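Local coordinates for glyoxylate-induced Protein (Pseudomonas aeruginosa, PDB 1SQ4) that is of uncertain function but folds as a two-domain cupin and may act as a ureidoglycine aminohydrolase in ureide breakdown, at residues T27-V32 against R226-W231; L46-N51 against S81-Q86; S102-G107 against D125-N130. All coordinates share one frame; numbering follows the deposited sequence.

Contact 1 (T27-V32 against R226-W231); sequences TEAYAV and RLNQDW
Y30 and L227 lie abreast with their CA atoms 7.0 Å apart, as do A29 and N228, so the two backbones are too far apart to pair as neighbouring strands and the contact is made by side chains. Each segment contains its own reversal. In 226-231 the strand folds back through N228 and Q229, both with positive phi, in a two-residue beta hairpin closed by bonds between L227 and D230. In 27-32 T27 OG1 accepts from the backbone N of A29, an ST turn, and also from the backbone N of Y30, which makes an ST motif. Strand 30-33 comes from the N-terminal part of the chain, yet pairs with strand 239-244 in a sheet of the second cupin domain, and its contact with the hairpin adds a side-chain link to that backbone pairing. The Y30 ring is central. With CG set between the backbone N and the carbonyl carbon (chi1 64°), it reaches across to the hairpin and lays one face on L227, whose CB stands 3.7 Å from the ring centroid in a CH-pi contact, 10° off the normal. T27 CB lies over the opposite face, toward the rim. D230 OD1 lies at the ring edge, near its plane, and accepts from Y30 OH at 2.5 Å on its anti lone pair, the one away from OD2, with ring and carboxylate turned 74° apart. L227 CD1 touches both Y30 CD2 and, at 3.7 Å, V32 CG2, while between the two turns A29 CB rests against N228 ND2. F26 of a second subunit packs on E28 and A29.

Contact 2 (L46-N51 against S81-Q86); sequences LPFWDN and SDKPEQ
S81 OG is gripped from two directions: it donates to the backbone O of F48 at 2.8 Å and accepts from the backbone N of K83 at 3.0 Å, the latter bond closing an ST turn. OG, anti to the backbone N (chi1 168°), is thereby brought to the F48 carbonyl, which it approaches tilted 34° from the carbonyl plane. S81 CB meets the next residue along, W49, settling over the middle of the indole 3.7 Å from the centroid of its five-membered ring. Farther out on the same indole, W49 CZ2 meets P84 CB at 3.5 Å, the two side chains crossing at about a right angle. F48, third residue of the type II turn from L46 to W49, swings toward the other loop, where K83, its chain bent at chi3, brings its ammonium over one ring face; NZ is 4.1 Å from the ring centroid, offset toward the rim, a cation-pi pair. Both segments are loops at the edge of the first cupin domain's beta-barrel, next to strand 126-129, whose V128 also touches W49. M187 and D149 of a fourth subunit pack on P47 and F48 respectively. The bond that S81 donates ties the two segments, while the one it accepts holds the serine's own turn; the F48 ring would probably help to stabilise the lysine charge.

Contact 3 (S102-G107 against D125-N130); sequences SLTLQG and DYKVRN
L103 sends CG anti to its backbone N (chi1 171°) and Y126 swings its ring into the position between N and carbonyl carbon (chi1 76°), and these two turns bring L103 CD1 to 3.5 Å from Y126 CD2. The strands that carry them, 101-105 and 126-129, run antiparallel in the smaller sheet of the first cupin domain, part of the jelly-roll barrel that defines the superfamily. Their register alternates. S102 with R129 and T104 with K127 are hydrogen-bonded pairs, each joined by two backbone bonds; the bond from T104 N to K127 O is the straightest, 2.9 Å long with an N-H...O angle of 172°. L103 with V128 and L105 with Y126 are the non-hydrogen-bonded pairs between and beyond them. Side chains alternate between the two faces along each strand. L103, L105, Y126 and V128 share the inward face, where L103 meets A118, L105 and Y126 meet I120, Y126 meets W140, and V128 meets W49. There L103 reaches diagonally to Y126 as well as to its direct partner, with CD1 3.8 Å from V128 CG1, while L105 CD1 lies 3.4 Å from Y126 CB; the leucine methyls approach the tyrosine obliquely. S102, T104, K127 and R129 occupy the opposite, more exposed face. K127 stretches outward beyond CG, and R129 directs its guanidinium away from strand 101-105, where NH2 bonds the backbone O of N78 and forms a salt bridge with D50. On this side the aliphatic base of the lysine takes part, K127 CG lying 3.8 Å from T104 CB.

Overall arrangement
The three contacts divide between the two cupin domains. Contact 1, the buried one, lies on the far side of the chain's centre, its nearest atoms about 22 Å from contact 2 and about 26 Å from contact 3; it brings an N-terminal strand onto a hairpin of the second domain. Contacts 2 and 3 are only partly buried, have centres 12 Å apart, and meet in the first domain. S81 ends strand 79-81, the neighbour of 126-129 in the sheet of contact 3, so the two contacts share that sheet. Where strands pair, in contact 3, backbone bonds carry much of the contact; where turns or loops meet, in contacts 1 and 2, side chains do the reaching.

Contact 1 (T27-V32 against R226-W231)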
# COMPACT_ATOMS: atom_id res chain seq x y z
N THR A 27 -7.57 -2.07 11.00
CA THR A 27 -7.74 -1.33 9.76
C THR A 27 -8.60 -0.11 10.01
O THR A 27 -8.83 0.27 11.16
CB THR A 27 -8.40 -2.19 8.67
OG1 THR A 27 -9.77 -2.45 9.01
CG2 THR A 27 -7.67 -3.49 8.51
N GLU A 28 -9.09 0.52 8.95
CA GLU A 28 -9.89 1.70 9.14
C GLU A 28 -11.37 1.36 9.25
O GLU A 28 -12.21 2.24 9.46
CB GLU A 28 -9.64 2.70 8.01
CG GLU A 28 -9.94 2.16 6.61
CD GLU A 28 -9.12 0.92 6.21
OE1 GLU A 28 -7.89 0.86 6.50
OE2 GLU A 28 -9.71 0.01 5.58
N ALA A 29 -11.67 0.08 9.14
CA ALA A 29 -13.05 -0.39 9.19
C ALA A 29 -13.26 -1.47 10.24
O ALA A 29 -14.38 -1.72 10.68
CB ALA A 29 -13.44 -0.94 7.83
N TYR A 30 -12.18 -2.12 10.64
CA TYR A 30 -12.33 -3.16 11.62
C TYR A 30 -11.04 -3.48 12.35
O TYR A 30 -9.96 -2.96 12.03
CB TYR A 30 -12.87 -4.42 10.94
CG TYR A 30 -11.93 -4.99 9.92
CD1 TYR A 30 -11.86 -4.48 8.63
CD2 TYR A 30 -11.08 -6.03 10.26
CE1 TYR A 30 -10.96 -4.99 7.71
CE2 TYR A 30 -10.17 -6.55 9.35
CZ TYR A 30 -10.12 -6.03 8.08
OH TYR A 30 -9.22 -6.54 7.17
N ALA A 31 -11.18 -4.34 13.35
CA ALA A 31 -10.07 -4.80 14.18
C ALA A 31 -10.34 -6.24 14.62
O ALA A 31 -11.42 -6.54 15.11
CB ALA A 31 -9.94 -3.91 15.41
N VAL A 32 -9.37 -7.12 14.41
CA VAL A 32 -9.50 -8.51 14.83
C VAL A 32 -8.52 -8.75 15.94
O VAL A 32 -7.34 -8.44 15.80
CB VAL A 32 -9.14 -9.52 13.73
CG1 VAL A 32 -9.42 -10.91 14.24
CG2 VAL A 32 -9.89 -9.24 12.45
N ARG A 226 -15.74 -12.46 6.49
CA ARG A 226 -15.33 -11.42 5.58
C ARG A 226 -15.60 -10.06 6.22
O ARG A 226 -16.76 -9.69 6.42
CB ARG A 226 -16.11 -11.57 4.28
CG ARG A 226 -15.93 -10.47 3.26
CD ARG A 226 -14.57 -10.55 2.64
NE ARG A 226 -14.44 -9.68 1.47
CZ ARG A 226 -15.04 -9.88 0.31
NH1 ARG A 226 -15.83 -10.93 0.13
NH2 ARG A 226 -14.83 -9.04 -0.70
N LEU A 227 -14.55 -9.32 6.57
CA LEU A 227 -14.72 -7.99 7.15
C LEU A 227 -14.24 -6.99 6.11
O LEU A 227 -13.05 -6.87 5.86
CB LEU A 227 -13.89 -7.86 8.43
CG LEU A 227 -14.23 -8.84 9.56
CD1 LEU A 227 -13.05 -8.99 10.50
CD2 LEU A 227 -15.47 -8.37 10.30
N ASN A 228 -15.18 -6.30 5.49
CA ASN A 228 -14.85 -5.30 4.48
C ASN A 228 -13.78 -5.73 3.46
O ASN A 228 -12.62 -5.36 3.59
CB ASN A 228 -14.38 -4.02 5.17
CG ASN A 228 -13.95 -2.94 4.19
OD1 ASN A 228 -14.67 -2.65 3.24
ND2 ASN A 228 -12.80 -2.35 4.43
N GLN A 229 -14.16 -6.50 2.45
CA GLN A 229 -13.18 -6.89 1.43
C GLN A 229 -12.03 -7.78 1.91
O GLN A 229 -11.14 -8.13 1.14
CB GLN A 229 -12.59 -5.62 0.79
CG GLN A 229 -13.58 -4.82 0.00
CD GLN A 229 -14.05 -5.56 -1.23
OE1 GLN A 229 -13.36 -5.58 -2.27
NE2 GLN A 229 -15.21 -6.21 -1.13
N ASP A 230 -12.04 -8.14 3.19
CA ASP A 230 -10.97 -8.98 3.74
C ASP A 230 -11.46 -10.24 4.44
O ASP A 230 -12.18 -10.16 5.43
CB ASP A 230 -10.12 -8.17 4.73
CG ASP A 230 -9.25 -7.14 4.05
OD1 ASP A 230 -8.82 -6.18 4.72
OD2 ASP A 230 -8.97 -7.29 2.84
N TRP A 231 -11.09 -11.40 3.92
CA TRP A 231 -11.50 -12.64 4.55
C TRP A 231 -10.48 -13.01 5.64
O TRP A 231 -9.27 -12.97 5.41
CB TRP A 231 -11.57 -13.78 3.54
CG TRP A 231 -12.68 -13.66 2.52
CD1 TRP A 231 -12.59 -13.14 1.26
CD2 TRP A 231 -14.03 -14.12 2.66
NE1 TRP A 231 -13.79 -13.26 0.61
CE2 TRP A 231 -14.69 -13.86 1.45
CE3 TRP A 231 -14.74 -14.74 3.70
CZ2 TRP A 231 -16.03 -14.19 1.24
CZ3 TRP A 231 -16.07 -15.07 3.49
CH2 TRP A 231 -16.70 -14.80 2.27

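Contact 2 (L46-N51 against S81-Q86)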
# COMPACT_ATOMS: atom_id res chain seq x y z
N LEU A 46 -10.09 -4.67 39.75
CA LEU A 46 -11.04 -3.66 40.17
C LEU A 46 -11.13 -3.59 41.69
O LEU A 46 -10.94 -4.59 42.39
CB LEU A 46 -12.42 -3.92 39.56
CG LEU A 46 -12.56 -3.76 38.04
CD1 LEU A 46 -13.94 -4.26 37.61
CD2 LEU A 46 -12.36 -2.29 37.62
N PRO A 47 -11.40 -2.40 42.23
CA PRO A 47 -11.51 -2.23 43.68
C PRO A 47 -12.64 -3.04 44.22
O PRO A 47 -13.65 -3.24 43.55
CB PRO A 47 -11.81 -0.75 43.84
CG PRO A 47 -11.08 -0.14 42.71
CD PRO A 47 -11.40 -1.09 41.56
N PHE A 48 -12.47 -3.52 45.45
CA PHE A 48 -13.51 -4.26 46.11
C PHE A 48 -13.77 -5.65 45.51
O PHE A 48 -14.87 -6.20 45.65
CB PHE A 48 -14.79 -3.42 46.08
CG PHE A 48 -14.59 -1.98 46.53
CD1 PHE A 48 -14.05 -1.71 47.79
CD2 PHE A 48 -14.94 -0.91 45.71
CE1 PHE A 48 -13.88 -0.39 48.23
CE2 PHE A 48 -14.77 0.41 46.15
CZ PHE A 48 -14.23 0.67 47.41
N TRP A 49 -12.79 -6.23 44.83
CA TRP A 49 -12.99 -7.56 44.29
C TRP A 49 -12.01 -8.56 44.88
O TRP A 49 -10.80 -8.34 44.85
CB TRP A 49 -12.88 -7.56 42.75
CG TRP A 49 -14.08 -6.99 42.03
CD1 TRP A 49 -14.37 -5.66 41.85
CD2 TRP A 49 -15.13 -7.72 41.40
NE1 TRP A 49 -15.54 -5.53 41.13
CE2 TRP A 49 -16.03 -6.78 40.84
CE3 TRP A 49 -15.41 -9.09 41.24
CZ2 TRP A 49 -17.19 -7.16 40.14
CZ3 TRP A 49 -16.56 -9.47 40.54
CH2 TRP A 49 -17.43 -8.50 40.00
N ASP A 50 -12.54 -9.65 45.43
CA ASP A 50 -11.71 -10.69 46.03
C ASP A 50 -11.49 -11.82 45.04
O ASP A 50 -12.42 -12.27 44.38
CB ASP A 50 -12.39 -11.26 47.28
CG ASP A 50 -13.06 -10.20 48.11
OD1 ASP A 50 -12.34 -9.29 48.60
OD2 ASP A 50 -14.30 -10.28 48.28
N ASN A 51 -10.24 -12.26 44.97
CA ASN A 51 -9.83 -13.35 44.10
C ASN A 51 -10.33 -13.20 42.68
O ASN A 51 -10.90 -14.12 42.11
CB ASN A 51 -10.29 -14.69 44.69
CG ASN A 51 -9.77 -14.90 46.09
OD1 ASN A 51 -8.60 -14.63 46.38
ND2 ASN A 51 -10.63 -15.38 46.98
N SER A 81 -17.57 -9.97 44.73
CA SER A 81 -17.66 -8.64 45.33
C SER A 81 -19.05 -8.20 45.84
O SER A 81 -20.07 -8.59 45.28
CB SER A 81 -17.17 -7.60 44.33
OG SER A 81 -17.50 -6.29 44.77
N ASP A 82 -19.08 -7.36 46.87
CA ASP A 82 -20.36 -6.88 47.38
C ASP A 82 -20.65 -5.46 46.91
O ASP A 82 -21.69 -4.89 47.22
CB ASP A 82 -20.41 -6.96 48.90
CG ASP A 82 -20.39 -8.39 49.39
OD1 ASP A 82 -21.19 -9.20 48.86
OD2 ASP A 82 -19.58 -8.70 50.29
N LYS A 83 -19.71 -4.91 46.16
CA LYS A 83 -19.82 -3.57 45.60
C LYS A 83 -19.17 -3.68 44.23
O LYS A 83 -18.19 -3.01 43.94
CB LYS A 83 -19.07 -2.57 46.47
CG LYS A 83 -19.66 -2.41 47.86
CD LYS A 83 -18.66 -1.84 48.88
CE LYS A 83 -18.36 -0.36 48.65
NZ LYS A 83 -17.40 0.17 49.67
N PRO A 84 -19.74 -4.53 43.36
CA PRO A 84 -19.23 -4.78 42.00
C PRO A 84 -19.19 -3.56 41.08
O PRO A 84 -18.18 -3.31 40.43
CB PRO A 84 -20.16 -5.87 41.49
CG PRO A 84 -21.46 -5.50 42.12
CD PRO A 84 -21.07 -5.14 43.53
N GLU A 85 -20.27 -2.80 41.03
CA GLU A 85 -20.32 -1.62 40.17
C GLU A 85 -20.23 -0.33 40.98
O GLU A 85 -20.90 -0.18 42.00
CB GLU A 85 -21.61 -1.62 39.34
CG GLU A 85 -21.65 -0.52 38.31
CD GLU A 85 -20.55 -0.65 37.29
OE1 GLU A 85 -20.57 -1.65 36.54
OE2 GLU A 85 -19.66 0.22 37.24
N GLN A 86 -19.41 0.61 40.51
CA GLN A 86 -19.24 1.89 41.19
C GLN A 86 -19.95 3.01 40.45
O GLN A 86 -20.21 4.08 41.01
CB GLN A 86 -17.75 2.24 41.29
CG GLN A 86 -16.99 1.31 42.19
CD GLN A 86 -17.63 1.20 43.54
OE1 GLN A 86 -18.72 0.64 43.70
NE2 GLN A 86 -16.95 1.74 44.55

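Contact 3 (S102-G107 against D125-N130)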
# COMPACT_ATOMS: atom_id res chain seq x y z
N SER A 102 -22.79 -17.02 41.34
CA SER A 102 -23.91 -16.75 42.23
C SER A 102 -24.18 -15.25 42.18
O SER A 102 -23.36 -14.45 42.63
CB SER A 102 -23.56 -17.18 43.65
OG SER A 102 -24.63 -16.96 44.55
N LEU A 103 -25.33 -14.88 41.61
CA LEU A 103 -25.72 -13.47 41.49
C LEU A 103 -26.91 -13.12 42.36
O LEU A 103 -27.93 -13.80 42.34
CB LEU A 103 -26.08 -13.14 40.03
CG LEU A 103 -26.71 -11.76 39.77
CD1 LEU A 103 -25.69 -10.69 40.04
CD2 LEU A 103 -27.22 -11.67 38.35
N THR A 104 -26.77 -12.05 43.13
CA THR A 104 -27.85 -11.58 43.97
C THR A 104 -28.31 -10.30 43.30
O THR A 104 -27.66 -9.25 43.40
CB THR A 104 -27.36 -11.31 45.40
OG1 THR A 104 -26.88 -12.52 45.97
CG2 THR A 104 -28.48 -10.77 46.26
N LEU A 105 -29.42 -10.39 42.58
CA LEU A 105 -29.94 -9.24 41.86
C LEU A 105 -31.37 -8.95 42.26
O LEU A 105 -32.23 -9.82 42.20
CB LEU A 105 -29.87 -9.51 40.35
CG LEU A 105 -30.28 -8.37 39.43
CD1 LEU A 105 -29.34 -7.21 39.66
CD2 LEU A 105 -30.25 -8.81 37.98
N GLN A 106 -31.61 -7.71 42.66
CA GLN A 106 -32.95 -7.30 43.06
C GLN A 106 -33.49 -8.22 44.15
O GLN A 106 -34.57 -8.80 44.01
CB GLN A 106 -33.90 -7.34 41.85
CG GLN A 106 -34.49 -5.99 41.51
CD GLN A 106 -33.43 -4.99 41.08
OE1 GLN A 106 -32.41 -4.81 41.77
NE2 GLN A 106 -33.67 -4.31 39.96
N GLY A 107 -32.72 -8.36 45.22
CA GLY A 107 -33.12 -9.20 46.32
C GLY A 107 -33.54 -10.60 45.90
O GLY A 107 -34.47 -11.17 46.46
N ASP A 125 -28.81 -2.53 42.49
CA ASP A 125 -27.94 -3.16 43.47
C ASP A 125 -27.85 -4.65 43.21
O ASP A 125 -28.86 -5.31 42.94
CB ASP A 125 -28.43 -2.94 44.90
CG ASP A 125 -28.46 -1.49 45.28
OD1 ASP A 125 -27.47 -0.77 44.99
OD2 ASP A 125 -29.48 -1.06 45.88
N TYR A 126 -26.65 -5.18 43.31
CA TYR A 126 -26.44 -6.60 43.09
C TYR A 126 -25.07 -6.97 43.58
O TYR A 126 -24.30 -6.12 43.99
CB TYR A 126 -26.54 -6.92 41.60
CG TYR A 126 -25.33 -6.53 40.77
CD1 TYR A 126 -25.15 -5.22 40.32
CD2 TYR A 126 -24.39 -7.49 40.38
CE1 TYR A 126 -24.07 -4.88 39.49
CE2 TYR A 126 -23.31 -7.16 39.55
CZ TYR A 126 -23.16 -5.85 39.11
OH TYR A 126 -22.12 -5.54 38.27
N LYS A 127 -24.77 -8.26 43.54
CA LYS A 127 -23.46 -8.70 43.93
C LYS A 127 -23.21 -10.09 43.40
O LYS A 127 -24.15 -10.83 43.15
CB LYS A 127 -23.28 -8.62 45.45
CG LYS A 127 -24.43 -9.12 46.29
CD LYS A 127 -24.25 -8.65 47.72
CE LYS A 127 -25.34 -9.20 48.61
NZ LYS A 127 -25.08 -8.89 50.05
N VAL A 128 -21.94 -10.40 43.17
CA VAL A 128 -21.56 -11.69 42.60
C VAL A 128 -20.58 -12.46 43.47
O VAL A 128 -19.66 -11.89 44.05
CB VAL A 128 -20.92 -11.53 41.19
CG1 VAL A 128 -21.87 -10.84 40.25
CG2 VAL A 128 -19.63 -10.75 41.28
N ARG A 129 -20.75 -13.76 43.54
CA ARG A 129 -19.85 -14.54 44.36
C ARG A 129 -19.69 -15.93 43.77
O ARG A 129 -20.60 -16.46 43.13
CB ARG A 129 -20.41 -14.59 45.79
CG ARG A 129 -19.55 -15.34 46.80
CD ARG A 129 -18.20 -14.67 47.02
NE ARG A 129 -18.32 -13.34 47.61
CZ ARG A 129 -17.29 -12.52 47.79
NH1 ARG A 129 -17.48 -11.32 48.33
NH2 ARG A 129 -16.07 -12.88 47.43
N ASN A 130 -18.50 -16.51 43.96
CA ASN A 130 -18.23 -17.85 43.47
C ASN A 130 -18.27 -18.77 44.68
O ASN A 130 -17.28 -18.90 45.42
CB ASN A 130 -16.84 -17.92 42.81
CG ASN A 130 -16.52 -19.31 42.28
OD1 ASN A 130 -15.42 -19.56 41.78
ND2 ASN A 130 -17.48 -20.23 42.41